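DynE8 (Micromonospora chersina, PDB 4AMM) is an iterative enediyne polyketide synthase linked to dynemicin, represented here by its acyltransferase domain, which probably loads acyl units for chain extension. Local coordinates at residues 48-60 with 85-97; 1-13 with 374-386. All coordinates share one frame; numbering follows the deposited sequence. Where two conformers were deposited one is given.

Contact 1 of 2, residues 48-60 with 85-97; sequences GDVPARFAAAVRD and AGRGLFLVVGGPL
F54 and L89 meet on one face of a pair of antiparallel strands, 52-58 and 89-92, whose axes run 4.9 Å apart. They are diagonal neighbours rather than a register pair: F54 lies across from L91, and L89 from A56. L89 CG stands anti to its backbone N (chi1 167°), which carries CD1 back over the partner strand to 3.6 Å from F54 CE2, meeting the ring obliquely. The same methyl lies 4.2 Å from A56 CB. L91 reaches across in a similar way, with CD2 3.5 Å from the carbonyl O of R53. Helix 61-76 covers this face, with L68 and A71 against F54.

The other face carries R53, A55, F90 and V92. The F90 ring turns its edge to the A55 carbonyl, CD2 lying 4.0 Å from that oxygen, and A384 and A387 of helix 376-387 pack on F90. R53 leaves the partner strand. Its chain is extended from CG to NE, and NE donates to V50 O over 2.8 Å, nearly straight (170°), in the guanidinium plane and on a carbonyl lone pair. A salt bridge to D392 and a bond to V391 O hold the tip as well.

Between the faces, reciprocal N-H...O pairs join R53 with V92 and A55 with F90. A57 N adds a bond to G88 O of 2.9 Å, where G88 and L89 form a G1 bulge opposite D84. Beyond the R53-V92 pair, one water donates to both P51 O and V92 O and accepts from G95 N, continuing the link. The chemistry is thus divided: a regular backbone ladder sets the register, while apolar contacts fill the face toward helix 61-76 and the one charged group among the paired residues is fixed by several polar partners.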
loop_
_atom_site.group_PDB
_atom_site.type_symbol
_atom_site.label_atom_id
_atom_site.label_comp_id
_atom_site.label_asym_id
_atom_site.label_seq_id
_atom_site.Cartn_x
_atom_site.Cartn_y
_atom_site.Cartn_z
ATOM N N GLY A 48 -7.547 9.535 23.021
ATOM C CA GLY A 48 -8.992 9.454 23.363
ATOM C C GLY A 48 -9.771 10.300 22.374
ATOM O O GLY A 48 -9.522 10.258 21.179
ATOM N N ASP A 49 -10.666 11.134 22.909
ATOM C CA ASP A 49 -11.450 12.048 22.018
ATOM C C ASP A 49 -10.662 13.357 21.953
ATOM O O ASP A 49 -10.589 14.153 22.875
ATOM C CB ASP A 49 -12.792 12.321 22.750
ATOM C CG ASP A 49 -13.840 12.937 21.862
ATOM O OD1 ASP A 49 -13.498 13.459 20.777
ATOM O OD2 ASP A 49 -15.043 12.861 22.274
ATOM N N VAL A 50 -9.943 13.483 20.883
ATOM C CA VAL A 50 -9.016 14.616 20.705
ATOM C C VAL A 50 -9.528 15.271 19.429
ATOM O O VAL A 50 -9.302 14.809 18.299
ATOM C CB VAL A 50 -7.613 14.123 20.421
ATOM C CG1 VAL A 50 -6.722 15.312 20.192
ATOM C CG2 VAL A 50 -6.981 13.290 21.579
ATOM N N PRO A 51 -10.332 16.340 19.518
ATOM C CA PRO A 51 -11.094 16.825 18.360
ATOM C C PRO A 51 -10.240 17.281 17.171
ATOM O O PRO A 51 -10.473 16.716 16.078
ATOM C CB PRO A 51 -11.960 17.978 19.006
ATOM C CG PRO A 51 -12.087 17.523 20.511
ATOM C CD PRO A 51 -10.710 16.951 20.817
ATOM N N ALA A 52 -9.308 18.175 17.406
ATOM C CA ALA A 52 -8.425 18.773 16.364
ATOM C C ALA A 52 -7.029 18.156 16.630
ATOM O O ALA A 52 -6.523 18.127 17.747
ATOM C CB ALA A 52 -8.354 20.315 16.559
ATOM N N ARG A 53 -6.447 17.636 15.523
ATOM C CA ARG A 53 -5.226 16.787 15.664
ATOM C C ARG A 53 -4.072 17.194 14.750
ATOM O O ARG A 53 -4.294 17.575 13.589
ATOM C CB ARG A 53 -5.616 15.341 15.361
ATOM C CG ARG A 53 -6.677 14.729 16.288
ATOM C CD ARG A 53 -6.924 13.259 16.012
ATOM N NE ARG A 53 -7.885 12.728 16.999
ATOM C CZ ARG A 53 -8.050 11.413 17.243
ATOM N NH1 ARG A 53 -7.342 10.460 16.600
ATOM N NH2 ARG A 53 -9.028 11.052 18.148
ATOM N N PHE A 54 -2.917 17.015 15.282
ATOM C CA PHE A 54 -1.628 17.198 14.564
ATOM C C PHE A 54 -0.887 15.939 14.767
ATOM O O PHE A 54 -0.767 15.403 15.890
ATOM C CB PHE A 54 -0.849 18.380 15.159
ATOM C CG PHE A 54 0.590 18.478 14.728
ATOM C CD1 PHE A 54 1.524 17.813 15.447
ATOM C CD2 PHE A 54 0.909 19.253 13.628
ATOM C CE1 PHE A 54 2.879 17.875 15.095
ATOM C CE2 PHE A 54 2.268 19.333 13.255
ATOM C CZ PHE A 54 3.221 18.650 13.979
ATOM N N ALA A 55 -0.161 15.430 13.724
ATOM C CA ALA A 55 0.813 14.370 13.936
ATOM C C ALA A 55 1.912 14.506 12.880
ATOM O O ALA A 55 1.550 14.745 11.707
ATOM C CB ALA A 55 0.139 12.967 13.755
ATOM N N ALA A 56 3.148 14.257 13.269
ATOM C CA ALA A 56 4.252 14.328 12.306
ATOM C C ALA A 56 5.232 13.280 12.676
ATOM O O ALA A 56 5.562 13.024 13.843
ATOM C CB ALA A 56 4.899 15.708 12.402
ATOM N N ALA A 57 5.834 12.702 11.627
ATOM C CA ALA A 57 6.985 11.848 11.801
ATOM C C ALA A 57 8.228 12.706 11.511
ATOM O O ALA A 57 8.288 13.288 10.428
ATOM C CB ALA A 57 6.908 10.702 10.817
ATOM N N VAL A 58 9.154 12.712 12.424
ATOM C CA VAL A 58 10.301 13.637 12.304
ATOM C C VAL A 58 11.597 12.935 12.607
ATOM O O VAL A 58 11.662 11.990 13.384
ATOM C CB VAL A 58 10.101 14.877 13.225
ATOM C CG1 VAL A 58 8.758 15.659 12.896
ATOM C CG2 VAL A 58 10.162 14.444 14.713
ATOM N N ARG A 59 12.702 13.449 12.010
ATOM C CA ARG A 59 14.008 12.876 12.284
ATOM C C ARG A 59 14.679 13.453 13.511
ATOM O O ARG A 59 15.448 12.778 14.160
ATOM C CB ARG A 59 14.951 12.971 11.044
ATOM C CG ARG A 59 14.460 12.084 9.901
ATOM C CD ARG A 59 15.545 11.900 8.810
ATOM N NE ARG A 59 16.166 13.180 8.459
ATOM C CZ ARG A 59 17.450 13.347 8.113
ATOM N NH1 ARG A 59 18.309 12.317 8.067
ATOM N NH2 ARG A 59 17.891 14.564 7.832
ATOM N N ASP A 60 14.307 14.666 13.878
ATOM C CA ASP A 60 14.955 15.409 14.962
ATOM C C ASP A 60 14.190 16.643 15.332
ATOM O O ASP A 60 13.163 16.912 14.709
ATOM C CB ASP A 60 16.427 15.786 14.564
ATOM C CG ASP A 60 16.515 16.599 13.313
ATOM O OD1 ASP A 60 15.556 17.242 12.841
ATOM O OD2 ASP A 60 17.655 16.602 12.731
ATOM N N ALA A 85 1.606 13.206 2.868
ATOM C CA ALA A 85 2.135 11.882 3.096
ATOM C C ALA A 85 3.631 11.832 2.839
ATOM O O ALA A 85 4.340 11.229 3.588
ATOM C CB ALA A 85 1.393 10.798 2.266
ATOM N N GLY A 86 4.151 12.507 1.775
ATOM C CA GLY A 86 5.579 12.464 1.505
ATOM C C GLY A 86 6.493 13.215 2.397
ATOM O O GLY A 86 7.734 13.132 2.312
ATOM N N ARG A 87 5.927 13.953 3.349
ATOM C CA ARG A 87 6.666 14.594 4.400
ATOM C C ARG A 87 6.271 14.075 5.817
ATOM O O ARG A 87 6.741 14.632 6.788
ATOM C CB ARG A 87 6.611 16.101 4.290
ATOM C CG ARG A 87 7.226 16.650 2.945
ATOM C CD ARG A 87 8.718 16.637 3.006
ATOM N NE ARG A 87 9.327 17.077 1.751
ATOM C CZ ARG A 87 9.622 16.285 0.734
ATOM N NH1 ARG A 87 9.372 14.950 0.692
ATOM N NH2 ARG A 87 10.216 16.878 -0.352
ATOM N N GLY A 88 5.334 13.156 5.841
ATOM C CA GLY A 88 4.873 12.561 7.126
ATOM C C GLY A 88 4.189 13.567 8.065
ATOM O O GLY A 88 4.356 13.444 9.284
ATOM N N LEU A 89 3.450 14.514 7.500
ATOM C CA LEU A 89 2.879 15.611 8.251
ATOM C C LEU A 89 1.428 15.641 8.005
ATOM O O LEU A 89 0.980 15.657 6.863
ATOM C CB LEU A 89 3.483 16.975 7.769
ATOM C CG LEU A 89 2.689 18.150 8.315
ATOM C CD1 LEU A 89 2.673 18.165 9.864
ATOM C CD2 LEU A 89 3.337 19.424 7.727
ATOM N N PHE A 90 0.614 15.578 9.102
ATOM C CA PHE A 90 -0.807 15.462 8.944
ATOM C C PHE A 90 -1.515 16.317 9.977
ATOM O O PHE A 90 -1.149 16.290 11.171
ATOM C CB PHE A 90 -1.279 14.030 9.097
ATOM C CG PHE A 90 -0.558 13.056 8.216
ATOM C CD1 PHE A 90 -1.020 12.802 6.884
ATOM C CD2 PHE A 90 0.564 12.434 8.648
ATOM C CE1 PHE A 90 -0.329 11.918 6.081
ATOM C CE2 PHE A 90 1.218 11.560 7.874
ATOM C CZ PHE A 90 0.761 11.350 6.568
ATOM N N LEU A 91 -2.460 17.156 9.529
ATOM C CA LEU A 91 -3.214 18.089 10.420
ATOM C C LEU A 91 -4.634 18.031 10.004
ATOM O O LEU A 91 -4.958 18.260 8.824
ATOM C CB LEU A 91 -2.625 19.492 10.264
ATOM C CG LEU A 91 -3.339 20.649 10.941
ATOM C CD1 LEU A 91 -4.814 20.953 10.582
ATOM C CD2 LEU A 91 -3.231 20.714 12.356
ATOM N N VAL A 92 -5.527 17.782 10.981
ATOM C CA VAL A 92 -6.945 17.668 10.634
ATOM C C VAL A 92 -7.748 18.324 11.725
ATOM O O VAL A 92 -7.607 17.923 12.883
ATOM C CB VAL A 92 -7.357 16.174 10.494
ATOM C CG1 VAL A 92 -8.783 16.042 10.182
ATOM C CG2 VAL A 92 -6.576 15.489 9.383
ATOM N N VAL A 93 -8.531 19.345 11.336
ATOM C CA VAL A 93 -9.520 19.956 12.246
ATOM C C VAL A 93 -10.911 19.570 11.681
ATOM O O VAL A 93 -11.145 19.690 10.502
ATOM C CB VAL A 93 -9.347 21.497 12.230
ATOM C CG1 VAL A 93 -10.442 22.158 13.124
ATOM C CG2 VAL A 93 -7.999 21.878 12.683
ATOM N N GLY A 94 -11.780 19.037 12.513
ATOM C CA GLY A 94 -13.086 18.626 12.010
ATOM C C GLY A 94 -13.131 17.213 11.427
ATOM O O GLY A 94 -14.049 16.915 10.692
ATOM N N GLY A 95 -12.148 16.325 11.726
ATOM C CA GLY A 95 -12.211 14.874 11.295
ATOM C C GLY A 95 -13.252 14.173 12.150
ATOM O O GLY A 95 -13.971 14.854 12.998
ATOM N N PRO A 96 -13.309 12.868 12.087
ATOM C CA PRO A 96 -12.383 11.965 11.392
ATOM C C PRO A 96 -12.574 12.003 9.924
ATOM O O PRO A 96 -13.622 12.468 9.411
ATOM C CB PRO A 96 -12.731 10.613 11.954
ATOM C CG PRO A 96 -14.239 10.749 12.318
ATOM C CD PRO A 96 -14.250 12.118 12.942
ATOM N N LEU A 97 -11.505 11.654 9.194
ATOM C CA LEU A 97 -11.573 11.432 7.772
ATOM C C LEU A 97 -11.808 9.947 7.486
ATOM O O LEU A 97 -11.808 9.138 8.392
ATOM C CB LEU A 97 -10.224 11.814 7.143
ATOM C CG LEU A 97 -9.779 13.179 7.519
ATOM C CD1 LEU A 97 -8.600 13.544 6.678
ATOM C CD2 LEU A 97 -10.800 14.206 7.205
HETATM O O HOH W 1 -9.918 16.333 13.501
HETATM O O HOH W 2 7.129 15.576 9.369
#

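Contact 2 of 2, residues 1-13 with 374-386; sequences PDHELVVCGAPDA and SAAGMAAGTAALF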
loop_
_atom_site.group_PDB
_atom_site.type_symbol
_atom_site.label_atom_id
_atom_site.label_comp_id
_atom_site.label_asym_id
_atom_site.label_seq_id
_atom_site.Cartn_x
_atom_site.Cartn_y
_atom_site.Cartn_z
ATOM N N PRO A 1 14.174 4.442 17.580
ATOM C CA PRO A 1 13.824 4.553 16.144
ATOM C C PRO A 1 14.474 5.799 15.475
ATOM O O PRO A 1 14.751 6.784 16.174
ATOM C CB PRO A 1 12.282 4.638 16.146
ATOM C CG PRO A 1 11.892 5.007 17.534
ATOM C CD PRO A 1 13.003 4.587 18.469
ATOM N N ASP A 2 14.732 5.737 14.150
ATOM C CA ASP A 2 15.280 6.864 13.364
ATOM C C ASP A 2 14.282 7.990 13.042
ATOM O O ASP A 2 14.665 9.098 12.688
ATOM C CB ASP A 2 15.977 6.375 12.075
ATOM C CG ASP A 2 15.044 5.573 11.121
ATOM O OD1 ASP A 2 13.897 5.212 11.504
ATOM O OD2 ASP A 2 15.489 5.283 9.976
ATOM N N HIS A 3 12.983 7.709 13.188
ATOM C CA HIS A 3 12.011 8.776 13.122
ATOM C C HIS A 3 11.225 8.653 14.414
ATOM O O HIS A 3 10.978 7.530 14.936
ATOM C CB HIS A 3 11.015 8.653 11.956
ATOM C CG HIS A 3 11.579 9.023 10.628
ATOM N ND1 HIS A 3 12.567 8.277 10.028
ATOM C CD2 HIS A 3 11.328 10.060 9.808
ATOM C CE1 HIS A 3 12.914 8.852 8.893
ATOM N NE2 HIS A 3 12.163 9.923 8.723
ATOM N N GLU A 4 10.875 9.803 14.926
ATOM C CA GLU A 4 10.035 9.915 16.096
ATOM C C GLU A 4 8.646 10.317 15.635
ATOM O O GLU A 4 8.472 11.017 14.622
ATOM C CB GLU A 4 10.625 10.949 17.049
ATOM C CG GLU A 4 9.904 10.893 18.379
ATOM C CD GLU A 4 9.987 9.445 18.963
ATOM O OE1 GLU A 4 11.035 9.059 19.538
ATOM O OE2 GLU A 4 9.022 8.671 18.717
ATOM N N LEU A 5 7.615 9.939 16.405
ATOM C CA LEU A 5 6.242 10.320 16.150
ATOM C C LEU A 5 5.786 11.335 17.137
ATOM O O LEU A 5 5.814 11.059 18.359
ATOM C CB LEU A 5 5.370 9.053 16.326
ATOM C CG LEU A 5 3.849 9.295 16.263
ATOM C CD1 LEU A 5 3.408 9.879 14.901
ATOM C CD2 LEU A 5 3.170 7.912 16.527
ATOM N N VAL A 6 5.351 12.509 16.679
ATOM C CA VAL A 6 4.935 13.568 17.563
ATOM C C VAL A 6 3.496 13.895 17.275
ATOM O O VAL A 6 3.119 14.258 16.149
ATOM C CB VAL A 6 5.753 14.860 17.329
ATOM C CG1 VAL A 6 5.292 15.883 18.272
ATOM C CG2 VAL A 6 7.214 14.504 17.547
ATOM N N VAL A 7 2.616 13.599 18.279
ATOM C CA VAL A 7 1.212 13.891 18.121
ATOM C C VAL A 7 0.745 14.902 19.136
ATOM O O VAL A 7 1.294 14.942 20.248
ATOM C CB VAL A 7 0.328 12.612 18.233
ATOM C CG1 VAL A 7 0.770 11.503 17.277
ATOM C CG2 VAL A 7 0.260 12.041 19.713
ATOM N N CYS A 8 -0.309 15.624 18.779
ATOM C CA CYS A 8 -1.056 16.326 19.832
ATOM C C CYS A 8 -2.391 16.768 19.322
ATOM O O CYS A 8 -2.729 16.568 18.177
ATOM C CB CYS A 8 -0.282 17.438 20.448
ATOM S SG CYS A 8 -0.026 18.682 19.266
ATOM N N GLY A 9 -3.175 17.383 20.232
ATOM C CA GLY A 9 -4.466 17.811 19.807
ATOM C C GLY A 9 -5.092 18.764 20.805
ATOM O O GLY A 9 -4.517 19.057 21.828
ATOM N N ALA A 10 -6.249 19.217 20.429
ATOM C CA ALA A 10 -6.909 20.248 21.217
ATOM C C ALA A 10 -8.384 20.274 20.852
ATOM O O ALA A 10 -8.857 19.638 19.895
ATOM C CB ALA A 10 -6.193 21.590 20.998
ATOM N N PRO A 11 -9.166 21.101 21.607
ATOM C CA PRO A 11 -10.591 21.034 21.306
ATOM C C PRO A 11 -11.031 21.708 20.028
ATOM O O PRO A 11 -12.101 21.386 19.511
ATOM C CB PRO A 11 -11.252 21.769 22.534
ATOM C CG PRO A 11 -10.319 21.606 23.577
ATOM C CD PRO A 11 -8.909 21.610 22.951
ATOM N N ASP A 12 -10.273 22.652 19.494
ATOM C CA ASP A 12 -10.667 23.327 18.262
ATOM C C ASP A 12 -9.428 23.960 17.640
ATOM O O ASP A 12 -8.345 23.890 18.216
ATOM C CB ASP A 12 -11.791 24.394 18.513
ATOM C CG ASP A 12 -11.458 25.383 19.592
ATOM O OD1 ASP A 12 -10.301 25.855 19.785
ATOM O OD2 ASP A 12 -12.449 25.726 20.282
ATOM N N ALA A 13 -9.626 24.628 16.509
ATOM C CA ALA A 13 -8.470 25.209 15.802
ATOM C C ALA A 13 -7.721 26.270 16.579
ATOM O O ALA A 13 -6.491 26.333 16.540
ATOM C CB ALA A 13 -8.878 25.810 14.461
ATOM N N SER A 374 14.076 0.693 8.883
ATOM C CA SER A 374 13.788 2.072 9.222
ATOM C C SER A 374 12.364 2.147 9.812
ATOM O O SER A 374 11.446 1.502 9.284
ATOM C CB SER A 374 13.953 2.987 7.996
ATOM O OG SER A 374 13.432 4.305 8.235
ATOM N N ALA A 375 12.220 2.906 10.910
ATOM C CA ALA A 375 10.912 3.216 11.502
ATOM C C ALA A 375 10.170 4.338 10.780
ATOM O O ALA A 375 9.082 4.779 11.249
ATOM C CB ALA A 375 11.085 3.581 12.960
ATOM N N ALA A 376 10.710 4.833 9.687
ATOM C CA ALA A 376 10.120 5.920 8.904
ATOM C C ALA A 376 8.648 5.613 8.629
ATOM O O ALA A 376 7.774 6.465 8.907
ATOM C CB ALA A 376 10.907 6.121 7.567
ATOM N N GLY A 377 8.364 4.437 8.072
ATOM C CA GLY A 377 6.997 4.114 7.654
ATOM C C GLY A 377 6.072 3.924 8.847
ATOM O O GLY A 377 4.967 4.414 8.783
ATOM N N MET A 378 6.524 3.204 9.897
ATOM C CA MET A 378 5.654 2.986 11.032
ATOM C C MET A 378 5.355 4.343 11.643
ATOM O O MET A 378 4.208 4.567 11.960
ATOM C CB MET A 378 6.132 1.958 12.054
ATOM C CG MET A 378 6.547 0.609 11.447
ATOM S SD MET A 378 5.329 -0.433 10.633
ATOM C CE MET A 378 4.288 -0.434 12.074
ATOM N N ALA A 379 6.307 5.271 11.726
ATOM C CA ALA A 379 5.958 6.588 12.268
ATOM C C ALA A 379 5.061 7.347 11.379
ATOM O O ALA A 379 4.034 7.898 11.873
ATOM C CB ALA A 379 7.215 7.438 12.529
ATOM N N ALA A 380 5.283 7.441 10.085
ATOM C CA ALA A 380 4.436 8.236 9.217
ATOM C C ALA A 380 3.024 7.657 9.062
ATOM O O ALA A 380 2.040 8.370 9.029
ATOM C CB ALA A 380 5.150 8.410 7.812
ATOM N N GLY A 381 2.931 6.352 8.904
ATOM C CA GLY A 381 1.670 5.663 8.816
ATOM C C GLY A 381 0.889 5.807 10.112
ATOM O O GLY A 381 -0.333 5.988 10.023
ATOM N N THR A 382 1.536 5.749 11.268
ATOM C CA THR A 382 0.772 5.871 12.515
ATOM C C THR A 382 0.364 7.319 12.680
ATOM O O THR A 382 -0.762 7.616 13.158
ATOM C CB THR A 382 1.589 5.378 13.692
ATOM O OG1 THR A 382 1.965 3.998 13.432
ATOM C CG2 THR A 382 0.762 5.360 14.952
ATOM N N ALA A 383 1.193 8.297 12.266
ATOM C CA ALA A 383 0.802 9.717 12.326
ATOM C C ALA A 383 -0.414 9.912 11.441
ATOM O O ALA A 383 -1.364 10.650 11.860
ATOM C CB ALA A 383 1.981 10.623 11.772
ATOM N N ALA A 384 -0.503 9.347 10.250
ATOM C CA ALA A 384 -1.607 9.481 9.373
ATOM C C ALA A 384 -2.867 8.914 10.059
ATOM O O ALA A 384 -3.935 9.567 10.025
ATOM C CB ALA A 384 -1.376 8.765 8.012
ATOM N N LEU A 385 -2.779 7.687 10.615
ATOM C CA LEU A 385 -3.975 7.065 11.260
ATOM C C LEU A 385 -4.398 7.988 12.378
ATOM O O LEU A 385 -5.659 8.113 12.592
ATOM C CB LEU A 385 -3.558 5.740 11.782
ATOM C CG LEU A 385 -3.296 4.651 10.697
ATOM C CD1 LEU A 385 -2.680 3.425 11.252
ATOM C CD2 LEU A 385 -4.614 4.229 10.031
ATOM N N PHE A 386 -3.506 8.531 13.185
ATOM C CA PHE A 386 -3.923 9.346 14.336
ATOM C C PHE A 386 -4.555 10.620 13.866
ATOM O O PHE A 386 -5.662 10.989 14.289
ATOM C CB PHE A 386 -2.731 9.600 15.291
ATOM C CG PHE A 386 -3.096 10.467 16.474
ATOM C CD1 PHE A 386 -3.633 9.841 17.611
ATOM C CD2 PHE A 386 -2.968 11.826 16.419
ATOM C CE1 PHE A 386 -4.018 10.629 18.704
ATOM C CE2 PHE A 386 -3.368 12.622 17.482
ATOM C CZ PHE A 386 -3.872 11.999 18.672
#
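L5, F386 and H3 bury the most surface where strand 4-10 runs alongside helix 376-386, the segment axes 7.8 Å and 14° apart. L5 points at the helix and splits its branches: CD1 sits 3.5 Å from A383 CB, while CD2 touches T382 CG2 at 3.8 Å, L5 and T382 crossing at about a right angle. F386, with CG anti to its backbone N (chi1 178°), swings its ring to the strand, with V7 CB over one face, 4.1 Å from the centroid, and C8 O at the edge. H3 offers a ring face to A376, whose CB makes a CH-pi contact 3.9 Å from the ring centroid. Its ND1 is buried by the contact without a polar partner in the model.

Beside H3, D2 clasps the start of the helix. D2 OD2 accepts from S374 OG on its syn lone pair at 2.9 Å, and D2 OD1 from A375 N, also 2.9 Å, in a bent bond. S374 OG in turn accepts from A376 N as a cap. The seam is therefore apolar along most of its length and polar at one end, where the carboxylate would probably be stabilised by the helix N terminus.

Contacts 1 and 2 share one four-stranded antiparallel sheet, and their centres lie about 7 Å apart. Strand 52-58 is the shared element, lying between strands 4-10 and 89-92: A56 N is 2.9 Å from V6 O and V58 O 2.8 Å from E4 N, both probable hydrogen bonds. The helix of contact 2 also covers strand 52-58, with A55 CB 3.3 Å from A383 O, and R53 bonds to F386 O while making a cation-pi contact with its ring. The sheet, with its flanking helices, probably corresponds to the linker that joins ketosynthase and acyltransferase in related synthases. Neither contact contains a residue of the probable nucleophile elbow that follows strand 171-174.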